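Local coordinates for protein KLLA0F12672p (PDB 4M3O) that probably dephosphorylates the C-terminal domain of the largest RNA polymerase II subunit as an RPAP2-family phosphatase, and is represented here by its N-terminal, zinc-binding part, at residues E6-V11 against K50-F55. Residues are numbered along the deposited sequence; the frame is centred on the assembly and turned at random.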
loop_
_atom_site.group_PDB
_atom_site.type_symbol
_atom_site.label_atom_id
_atom_site.label_comp_id
_atom_site.label_asym_id
_atom_site.label_seq_id
_atom_site.Cartn_x
_atom_site.Cartn_y
_atom_site.Cartn_z
ATOM N N GLU A 6 5.817 -11.304 6.376
ATOM C CA GLU A 6 6.318 -12.652 6.046
ATOM C C GLU A 6 5.855 -13.095 4.669
ATOM O O GLU A 6 6.612 -13.596 3.841
ATOM C CB GLU A 6 5.833 -13.658 7.127
ATOM C CG GLU A 6 6.589 -13.590 8.493
ATOM C CD GLU A 6 6.571 -12.228 9.212
ATOM O OE1 GLU A 6 5.474 -11.600 9.388
ATOM O OE2 GLU A 6 7.676 -11.776 9.620
ATOM N N GLU A 7 4.574 -12.944 4.455
ATOM C CA GLU A 7 3.952 -13.207 3.153
ATOM C C GLU A 7 4.524 -12.380 1.986
ATOM O O GLU A 7 4.818 -12.897 0.907
ATOM C CB GLU A 7 2.478 -12.871 3.303
ATOM C CG GLU A 7 1.538 -13.925 2.805
ATOM C CD GLU A 7 0.726 -13.442 1.660
ATOM O OE1 GLU A 7 1.311 -13.187 0.588
ATOM O OE2 GLU A 7 -0.488 -13.301 1.840
ATOM N N ILE A 8 4.646 -11.075 2.196
ATOM C CA ILE A 8 5.250 -10.190 1.174
ATOM C C ILE A 8 6.640 -10.690 0.786
ATOM O O ILE A 8 6.954 -10.802 -0.397
ATOM C CB ILE A 8 5.288 -8.742 1.656
ATOM C CG1 ILE A 8 3.835 -8.213 1.731
ATOM C CG2 ILE A 8 6.125 -7.850 0.710
ATOM C CD1 ILE A 8 3.694 -7.055 2.671
ATOM N N LYS A 9 7.439 -11.075 1.767
ATOM C CA LYS A 9 8.815 -11.530 1.514
ATOM C C LYS A 9 8.771 -12.783 0.689
ATOM O O LYS A 9 9.521 -12.942 -0.255
ATOM C CB LYS A 9 9.531 -11.771 2.823
ATOM C CG LYS A 9 9.932 -10.471 3.498
ATOM C CD LYS A 9 10.587 -10.712 4.853
ATOM C CE LYS A 9 11.034 -9.400 5.486
ATOM N NZ LYS A 9 11.914 -9.666 6.658
ATOM N N GLU A 10 7.833 -13.651 1.010
ATOM C CA GLU A 10 7.705 -14.902 0.293
ATOM C C GLU A 10 7.128 -14.780 -1.118
ATOM O O GLU A 10 7.614 -15.445 -2.044
ATOM C CB GLU A 10 6.858 -15.884 1.121
ATOM C CG GLU A 10 7.673 -16.785 2.012
ATOM C CD GLU A 10 8.579 -17.665 1.197
ATOM O OE1 GLU A 10 8.075 -18.374 0.302
ATOM O OE2 GLU A 10 9.795 -17.615 1.446
ATOM N N VAL A 11 6.080 -13.982 -1.292
ATOM C CA VAL A 11 5.359 -13.929 -2.605
ATOM C C VAL A 11 5.785 -12.748 -3.481
ATOM O O VAL A 11 5.380 -12.672 -4.648
ATOM C CB VAL A 11 3.803 -13.866 -2.427
ATOM C CG1 VAL A 11 3.054 -13.658 -3.750
ATOM C CG2 VAL A 11 3.296 -15.133 -1.801
ATOM N N LYS A 50 3.449 -0.407 8.156
ATOM C CA LYS A 50 4.688 0.393 8.252
ATOM C C LYS A 50 5.804 -0.181 7.370
ATOM O O LYS A 50 6.581 0.576 6.794
ATOM C CB LYS A 50 5.214 0.477 9.646
ATOM C CG LYS A 50 4.295 1.154 10.655
ATOM C CD LYS A 50 4.675 0.694 12.094
ATOM C CE LYS A 50 3.729 1.276 13.140
ATOM N NZ LYS A 50 4.135 2.651 13.555
ATOM N N TYR A 51 5.841 -1.499 7.250
ATOM C CA TYR A 51 6.818 -2.150 6.362
ATOM C C TYR A 51 6.584 -1.798 4.861
ATOM O O TYR A 51 7.514 -1.538 4.132
ATOM C CB TYR A 51 6.737 -3.668 6.584
ATOM C CG TYR A 51 7.540 -4.500 5.648
ATOM C CD1 TYR A 51 8.924 -4.562 5.757
ATOM C CD2 TYR A 51 6.919 -5.232 4.633
ATOM C CE1 TYR A 51 9.690 -5.327 4.869
ATOM C CE2 TYR A 51 7.661 -6.034 3.764
ATOM C CZ TYR A 51 9.045 -6.077 3.885
ATOM O OH TYR A 51 9.746 -6.836 2.974
ATOM N N ILE A 52 5.327 -1.834 4.426
ATOM C CA ILE A 52 4.896 -1.496 3.030
ATOM C C ILE A 52 5.472 -0.218 2.465
ATOM O O ILE A 52 5.720 -0.115 1.277
ATOM C CB ILE A 52 3.352 -1.334 2.993
ATOM C CG1 ILE A 52 2.696 -2.624 3.323
ATOM C CG2 ILE A 52 2.838 -1.000 1.627
ATOM C CD1 ILE A 52 3.440 -3.764 2.739
ATOM N N SER A 53 5.556 0.789 3.332
ATOM C CA SER A 53 5.813 2.142 2.935
ATOM C C SER A 53 7.093 2.212 2.179
ATOM O O SER A 53 7.230 3.054 1.299
ATOM C CB SER A 53 5.794 3.106 4.153
ATOM O OG SER A 53 6.815 2.741 5.111
ATOM N N ARG A 54 8.078 1.370 2.543
ATOM C CA ARG A 54 9.342 1.392 1.809
ATOM C C ARG A 54 9.179 1.066 0.322
ATOM O O ARG A 54 9.971 1.504 -0.509
ATOM C CB ARG A 54 10.331 0.410 2.421
ATOM C CG ARG A 54 10.084 -1.050 2.053
ATOM C CD ARG A 54 11.056 -1.923 2.892
ATOM N NE ARG A 54 10.791 -1.704 4.320
ATOM C CZ ARG A 54 11.487 -2.232 5.327
ATOM N NH1 ARG A 54 12.442 -3.126 5.139
ATOM N NH2 ARG A 54 11.123 -1.936 6.552
ATOM N N PHE A 55 8.129 0.340 -0.038
ATOM C CA PHE A 55 7.929 0.020 -1.435
ATOM C C PHE A 55 6.937 0.963 -2.163
ATOM O O PHE A 55 6.556 0.643 -3.243
ATOM C CB PHE A 55 7.417 -1.407 -1.561
ATOM C CG PHE A 55 8.361 -2.424 -0.982
ATOM C CD1 PHE A 55 8.007 -3.182 0.131
ATOM C CD2 PHE A 55 9.658 -2.521 -1.471
ATOM C CE1 PHE A 55 8.909 -4.075 0.681
ATOM C CE2 PHE A 55 10.561 -3.424 -0.953
ATOM C CZ PHE A 55 10.197 -4.193 0.127
#
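Ile8 meets Tyr51 and Ile52 in a buried apolar contact between two helices. Its CG2 methyl lies at the edge of the Tyr51 ring, in the ring plane, 3.9 Å from Tyr51 CE2. Its longer branch goes to the other partner: Ile8 CD1 touches Ile52 CD1 at 3.3 Å, so close for two methyl carbons that the detail is doubtful. The two isoleucine side chains cross there at about a right angle. Ile52 CB does not point at the other helix, but CG1 stands beside the backbone N (chi1 -64°) and leans toward helix 5-13, and CD1 continues that way to Ile8.

Lys9 adds its aliphatic chain at the far end of the ring. Lys9 CG lies 3.7 Å from Tyr51 OH, and Lys9 CE is 3.8 Å from the same oxygen. These are van der Waals contacts. The lysine chain is extended beyond CG, and its NZ makes a long, weak ion pair with Asp141.

Tyr51 CG is anti to the backbone N (chi1 173°), which sends the ring out to helix 5-13. The guanidinium of Arg54 sets one face over Tyr51 CD1, and Tyr51 CE2 lies in plane at the edge of the Phe55 ring. With an alanine here, a gap would probably open beside Ile8 CG2, and Lys9 and the Arg54 guanidinium would lose the ring they rest against.

No hydrogen bond joins the two segments directly. Glu6 forms a salt bridge with Arg47 of helix 46-52, so charge also joins these helices; Glu7 pairs with Lys41, just after helix 24-40. This is helix-helix packing away from the zinc site, in a domain whose regular structure is mostly helix. Tyr51 also touches Ile5 and Leu13 of helix 5-13. Leu37 of helix 24-40 touches Ile8, and Tyr123 of helix 114-125 packs on Ile52.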